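Local coordinates for proteasome accessory factor B/C (PafBC) (Paenarthrobacter aurescens, PDB 6SJ9), which probably acts as a transcriptional regulator of the bacterial DNA damage response, combining winged helix-turn-helix and WYL domains, at residues 183-195 against 203-215. Numbering follows the deposited sequence.
Sequences WGLGSRFGQWYLV and AKRVFRLSRMTTA
Tyr-193 and Arg-208 run side by side from neighbouring strands, pointing the same way, with ring and guanidinium planes 78° apart. Arg-208 CG packs against the ring at Tyr-193 CE2 (3.5 Å), and the chain then bends at chi3 (48°), bringing the guanidinium round to the phenol end. On the other flank of the guanidinium, Gln-191 CG sits near its plane, 3.3 Å from Arg-208 NH1. Val-206 turns CG1 away from its own amide nitrogen (chi1 -168°), which lays that methyl at Tyr-193 CD2 (3.7 Å). With only a methyl at Tyr-193, as in an alanine, Val-206 CG1 and Arg-208 CG would probably lose the ring they pack on, opening a gap above the strands. Beneath these side chains the backbones pair antiparallel: Leu-194 N donates to Phe-207 O and Phe-207 N to Leu-194 O, both at 2.8 Å. This is the hairpin of strands 191-198 and 203-208 in the Sm-like sheet of the WYL domain; a classic bulge, with Trp-183 and Gly-184 both facing Val-195, marks the adjoining strand. Past the hairpin strand, Leu-209 N forms a nearly straight bond to Trp-192 O (3.0 Å), and a water links that same carbonyl to Ser-210 N. On the face opposite Tyr-193, Leu-194 CD2 meets the selenomethionine methyl, Met-212 CE, at 3.7 Å, and lies alongside Phe-207. Farther out, Asp-284 receives both a salt bridge from Arg-208 NH1 and a hydrogen bond from Ser-210 OG, fixing the guanidinium's heading. Phe-165 and Tyr-167 meet the Phe-207 ring edge-to-face, while Leu-236 of helix 232-237 touches Tyr-193.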
loop_
_atom_site.group_PDB
_atom_site.type_symbol
_atom_site.label_atom_id
_atom_site.label_comp_id
_atom_site.label_asym_id
_atom_site.label_seq_id
_atom_site.Cartn_x
_atom_site.Cartn_y
_atom_site.Cartn_z
ATOM N N TRP A 183 -9.992 -0.051 -25.864
ATOM C CA TRP A 183 -10.416 -1.445 -25.694
ATOM C C TRP A 183 -10.095 -1.999 -24.324
ATOM O O TRP A 183 -10.826 -2.862 -23.809
ATOM C CB TRP A 183 -9.763 -2.358 -26.709
ATOM C CG TRP A 183 -10.074 -2.043 -28.126
ATOM C CD1 TRP A 183 -10.941 -1.109 -28.605
ATOM C CD2 TRP A 183 -9.491 -2.681 -29.276
ATOM N NE1 TRP A 183 -10.951 -1.145 -30.001
ATOM C CE2 TRP A 183 -10.044 -2.087 -30.421
ATOM C CE3 TRP A 183 -8.541 -3.687 -29.437
ATOM C CZ2 TRP A 183 -9.695 -2.488 -31.722
ATOM C CZ3 TRP A 183 -8.190 -4.071 -30.733
ATOM C CH2 TRP A 183 -8.778 -3.476 -31.849
ATOM N N GLY A 184 -9.015 -1.539 -23.721
ATOM C CA GLY A 184 -8.664 -2.078 -22.429
ATOM C C GLY A 184 -7.495 -1.362 -21.802
ATOM O O GLY A 184 -6.731 -0.657 -22.467
ATOM N N LEU A 185 -7.429 -1.496 -20.492
ATOM C CA LEU A 185 -6.292 -1.126 -19.689
ATOM C C LEU A 185 -5.591 -2.390 -19.202
ATOM O O LEU A 185 -6.226 -3.424 -18.958
ATOM C CB LEU A 185 -6.727 -0.294 -18.500
ATOM C CG LEU A 185 -7.250 1.110 -18.809
ATOM C CD1 LEU A 185 -8.043 1.561 -17.641
ATOM C CD2 LEU A 185 -6.057 2.052 -19.026
ATOM N N GLY A 186 -4.289 -2.293 -19.006
ATOM C CA GLY A 186 -3.541 -3.482 -18.654
ATOM C C GLY A 186 -2.254 -3.153 -17.934
ATOM O O GLY A 186 -1.699 -2.055 -18.067
ATOM N N SER A 187 -1.801 -4.108 -17.134
ATOM C CA SER A 187 -0.592 -3.961 -16.343
ATOM C C SER A 187 0.353 -5.083 -16.720
ATOM O O SER A 187 -0.029 -6.250 -16.676
ATOM C CB SER A 187 -0.910 -4.046 -14.851
ATOM O OG SER A 187 0.205 -3.627 -14.129
ATOM N N ARG A 188 1.524 -4.740 -17.198
ATOM C CA ARG A 188 2.598 -5.721 -17.296
ATOM C C ARG A 188 3.885 -5.083 -16.820
ATOM O O ARG A 188 4.197 -3.949 -17.196
ATOM C CB ARG A 188 2.739 -6.370 -18.664
ATOM C CG ARG A 188 1.808 -7.558 -18.761
ATOM C CD ARG A 188 1.215 -7.683 -20.129
ATOM N NE ARG A 188 0.297 -8.818 -20.278
ATOM C CZ ARG A 188 -0.803 -9.046 -19.549
ATOM N NH1 ARG A 188 -1.163 -8.224 -18.547
ATOM N NH2 ARG A 188 -1.568 -10.104 -19.845
ATOM N N PHE A 189 4.634 -5.846 -16.010
ATOM C CA PHE A 189 5.896 -5.402 -15.418
ATOM C C PHE A 189 5.666 -4.236 -14.457
ATOM O O PHE A 189 6.525 -3.361 -14.302
ATOM C CB PHE A 189 6.881 -4.998 -16.517
ATOM C CG PHE A 189 6.815 -5.884 -17.735
ATOM C CD1 PHE A 189 7.161 -7.224 -17.667
ATOM C CD2 PHE A 189 6.378 -5.376 -18.956
ATOM C CE1 PHE A 189 7.092 -8.044 -18.801
ATOM C CE2 PHE A 189 6.297 -6.183 -20.096
ATOM C CZ PHE A 189 6.661 -7.520 -20.016
ATOM N N GLY A 190 4.520 -4.244 -13.765
ATOM C CA GLY A 190 4.144 -3.168 -12.872
ATOM C C GLY A 190 3.579 -1.921 -13.544
ATOM O O GLY A 190 2.992 -1.086 -12.851
ATOM N N GLN A 191 3.671 -1.798 -14.875
ATOM C CA GLN A 191 3.339 -0.562 -15.586
ATOM C C GLN A 191 2.043 -0.695 -16.380
ATOM O O GLN A 191 1.788 -1.731 -17.005
ATOM C CB GLN A 191 4.487 -0.190 -16.544
ATOM C CG GLN A 191 5.799 0.152 -15.824
ATOM C CD GLN A 191 5.566 1.138 -14.673
ATOM O OE1 GLN A 191 5.502 0.743 -13.498
ATOM N NE2 GLN A 191 5.426 2.426 -15.009
ATOM N N TRP A 192 1.263 0.390 -16.419
ATOM C CA TRP A 192 -0.076 0.352 -16.983
ATOM C C TRP A 192 -0.101 0.860 -18.424
ATOM O O TRP A 192 0.581 1.824 -18.787
ATOM C CB TRP A 192 -1.048 1.155 -16.146
ATOM C CG TRP A 192 -1.535 0.445 -14.917
ATOM C CD1 TRP A 192 -0.964 0.468 -13.657
ATOM C CD2 TRP A 192 -2.657 -0.425 -14.829
ATOM N NE1 TRP A 192 -1.713 -0.299 -12.787
ATOM C CE2 TRP A 192 -2.743 -0.874 -13.479
ATOM C CE3 TRP A 192 -3.593 -0.889 -15.756
ATOM C CZ2 TRP A 192 -3.734 -1.759 -13.038
ATOM C CZ3 TRP A 192 -4.593 -1.774 -15.312
ATOM C CH2 TRP A 192 -4.649 -2.197 -13.953
ATOM N N TYR A 193 -0.938 0.234 -19.217
ATOM C CA TYR A 193 -1.041 0.470 -20.644
ATOM C C TYR A 193 -2.514 0.609 -20.994
ATOM O O TYR A 193 -3.360 -0.055 -20.393
ATOM C CB TYR A 193 -0.499 -0.700 -21.466
ATOM C CG TYR A 193 0.971 -0.984 -21.237
ATOM C CD1 TYR A 193 1.400 -1.659 -20.102
ATOM C CD2 TYR A 193 1.934 -0.565 -22.149
ATOM C CE1 TYR A 193 2.770 -1.916 -19.893
ATOM C CE2 TYR A 193 3.295 -0.818 -21.948
ATOM C CZ TYR A 193 3.699 -1.491 -20.818
ATOM O OH TYR A 193 5.048 -1.731 -20.616
ATOM N N LEU A 194 -2.777 1.390 -22.041
ATOM C CA LEU A 194 -4.056 1.462 -22.733
ATOM C C LEU A 194 -3.889 0.781 -24.090
ATOM O O LEU A 194 -2.887 1.007 -24.803
ATOM C CB LEU A 194 -4.455 2.929 -22.927
ATOM C CG LEU A 194 -5.613 3.160 -23.916
ATOM C CD1 LEU A 194 -6.994 2.707 -23.382
ATOM C CD2 LEU A 194 -5.642 4.620 -24.306
ATOM N N VAL A 195 -4.809 -0.113 -24.424
ATOM C CA VAL A 195 -4.836 -0.681 -25.763
ATOM C C VAL A 195 -6.143 -0.250 -26.401
ATOM O O VAL A 195 -7.185 -0.201 -25.730
ATOM C CB VAL A 195 -4.673 -2.221 -25.810
ATOM C CG1 VAL A 195 -5.777 -2.884 -25.060
ATOM C CG2 VAL A 195 -4.732 -2.704 -27.257
ATOM N N ALA A 203 -5.179 1.187 -36.950
ATOM C CA ALA A 203 -4.802 -0.111 -36.425
ATOM C C ALA A 203 -4.756 -0.035 -34.911
ATOM O O ALA A 203 -4.711 1.048 -34.314
ATOM C CB ALA A 203 -3.445 -0.583 -36.966
ATOM N N LYS A 204 -4.690 -1.200 -34.297
ATOM C CA LYS A 204 -4.582 -1.213 -32.859
ATOM C C LYS A 204 -3.208 -0.727 -32.421
ATOM O O LYS A 204 -2.212 -0.890 -33.125
ATOM C CB LYS A 204 -4.914 -2.612 -32.357
ATOM C CG LYS A 204 -3.765 -3.555 -32.268
ATOM C CD LYS A 204 -4.276 -4.983 -32.215
ATOM C CE LYS A 204 -3.191 -5.976 -32.647
ATOM N NZ LYS A 204 -3.841 -7.250 -33.057
ATOM N N ARG A 205 -3.164 -0.125 -31.229
ATOM C CA ARG A 205 -1.939 0.443 -30.678
ATOM C C ARG A 205 -1.991 0.330 -29.162
ATOM O O ARG A 205 -3.071 0.263 -28.560
ATOM C CB ARG A 205 -1.720 1.919 -31.045
ATOM C CG ARG A 205 -1.401 2.195 -32.507
ATOM C CD ARG A 205 0.062 1.815 -32.754
ATOM N NE ARG A 205 0.521 2.082 -34.112
ATOM C CZ ARG A 205 0.058 1.458 -35.197
ATOM N NH1 ARG A 205 -0.898 0.534 -35.074
ATOM N NH2 ARG A 205 0.578 1.727 -36.412
ATOM N N VAL A 206 -0.806 0.228 -28.569
ATOM C CA VAL A 206 -0.632 0.167 -27.136
ATOM C C VAL A 206 0.072 1.435 -26.678
ATOM O O VAL A 206 1.058 1.869 -27.289
ATOM C CB VAL A 206 0.139 -1.093 -26.722
ATOM C CG1 VAL A 206 0.028 -1.252 -25.224
ATOM C CG2 VAL A 206 -0.418 -2.299 -27.436
ATOM N N PHE A 207 -0.481 2.061 -25.659
ATOM C CA PHE A 207 0.007 3.310 -25.109
ATOM C C PHE A 207 0.400 3.102 -23.650
ATOM O O PHE A 207 -0.426 2.651 -22.852
ATOM C CB PHE A 207 -1.110 4.355 -25.205
ATOM C CG PHE A 207 -1.596 4.581 -26.614
ATOM C CD1 PHE A 207 -0.899 5.417 -27.489
ATOM C CD2 PHE A 207 -2.700 3.902 -27.083
ATOM C CE1 PHE A 207 -1.338 5.620 -28.792
ATOM C CE2 PHE A 207 -3.175 4.119 -28.372
ATOM C CZ PHE A 207 -2.494 4.967 -29.226
ATOM N N ARG A 208 1.625 3.474 -23.282
ATOM C CA ARG A 208 2.001 3.497 -21.872
ATOM C C ARG A 208 1.412 4.723 -21.183
ATOM O O ARG A 208 1.538 5.833 -21.686
ATOM C CB ARG A 208 3.511 3.479 -21.681
ATOM C CG ARG A 208 4.295 2.523 -22.541
ATOM C CD ARG A 208 5.814 2.666 -22.202
ATOM N NE ARG A 208 5.974 2.641 -20.745
ATOM C CZ ARG A 208 6.276 1.569 -20.018
ATOM N NH1 ARG A 208 6.381 1.672 -18.689
ATOM N NH2 ARG A 208 6.428 0.389 -20.614
ATOM N N LEU A 209 0.688 4.521 -20.087
ATOM C CA LEU A 209 0.051 5.658 -19.413
ATOM C C LEU A 209 1.077 6.706 -19.006
ATOM O O LEU A 209 0.836 7.917 -19.169
ATOM C CB LEU A 209 -0.736 5.181 -18.183
ATOM C CG LEU A 209 -2.247 5.007 -18.277
ATOM C CD1 LEU A 209 -2.574 4.028 -19.353
ATOM C CD2 LEU A 209 -2.852 4.500 -16.955
ATOM N N SER A 210 2.274 6.258 -18.590
ATOM C CA SER A 210 3.305 7.194 -18.148
ATOM C C SER A 210 3.760 8.115 -19.275
ATOM O O SER A 210 4.287 9.194 -18.991
ATOM C CB SER A 210 4.498 6.442 -17.552
ATOM O OG SER A 210 5.238 5.742 -18.550
ATOM N N ARG A 211 3.551 7.740 -20.541
ATOM C CA ARG A 211 3.990 8.558 -21.674
ATOM C C ARG A 211 2.917 9.515 -22.208
ATOM O O ARG A 211 3.144 10.171 -23.231
ATOM C CB ARG A 211 4.510 7.676 -22.793
ATOM C CG ARG A 211 5.668 6.715 -22.330
ATOM C CD ARG A 211 6.745 6.671 -23.394
ATOM N NE ARG A 211 7.606 7.855 -23.325
ATOM C CZ ARG A 211 8.326 8.355 -24.337
ATOM N NH1 ARG A 211 8.306 7.799 -25.554
ATOM N NH2 ARG A 211 9.071 9.439 -24.126
HETATM N N MSE A 212 1.768 9.604 -21.545
HETATM C CA MSE A 212 0.728 10.572 -21.913
HETATM C C MSE A 212 1.085 11.951 -21.372
HETATM O O MSE A 212 1.344 12.116 -20.181
HETATM C CB MSE A 212 -0.636 10.142 -21.367
HETATM C CG MSE A 212 -1.264 8.993 -22.111
HETATM SE SE MSE A 212 -2.860 8.328 -21.210
HETATM C CE MSE A 212 -3.327 6.929 -22.512
ATOM N N THR A 213 1.079 12.941 -22.242
ATOM C CA THR A 213 1.436 14.276 -21.807
ATOM C C THR A 213 0.279 15.008 -21.123
ATOM O O THR A 213 0.530 15.916 -20.315
ATOM C CB THR A 213 1.908 15.059 -23.011
ATOM O OG1 THR A 213 0.805 15.219 -23.878
ATOM C CG2 THR A 213 2.907 14.250 -23.764
ATOM N N THR A 214 -0.974 14.604 -21.386
ATOM C CA THR A 214 -2.166 15.334 -20.969
ATOM C C THR A 214 -3.060 14.472 -20.096
ATOM O O THR A 214 -2.852 13.268 -19.924
ATOM C CB THR A 214 -3.006 15.765 -22.161
ATOM O OG1 THR A 214 -3.773 14.637 -22.579
ATOM C CG2 THR A 214 -2.136 16.200 -23.310
ATOM N N ALA A 215 -4.106 15.102 -19.585
ATOM C CA ALA A 215 -5.254 14.332 -19.169
ATOM C C ALA A 215 -5.992 13.835 -20.413
ATOM O O ALA A 215 -5.793 14.307 -21.536
ATOM C CB ALA A 215 -6.173 15.161 -18.261
HETATM O O HOH W 1 2.617 3.550 -17.710
#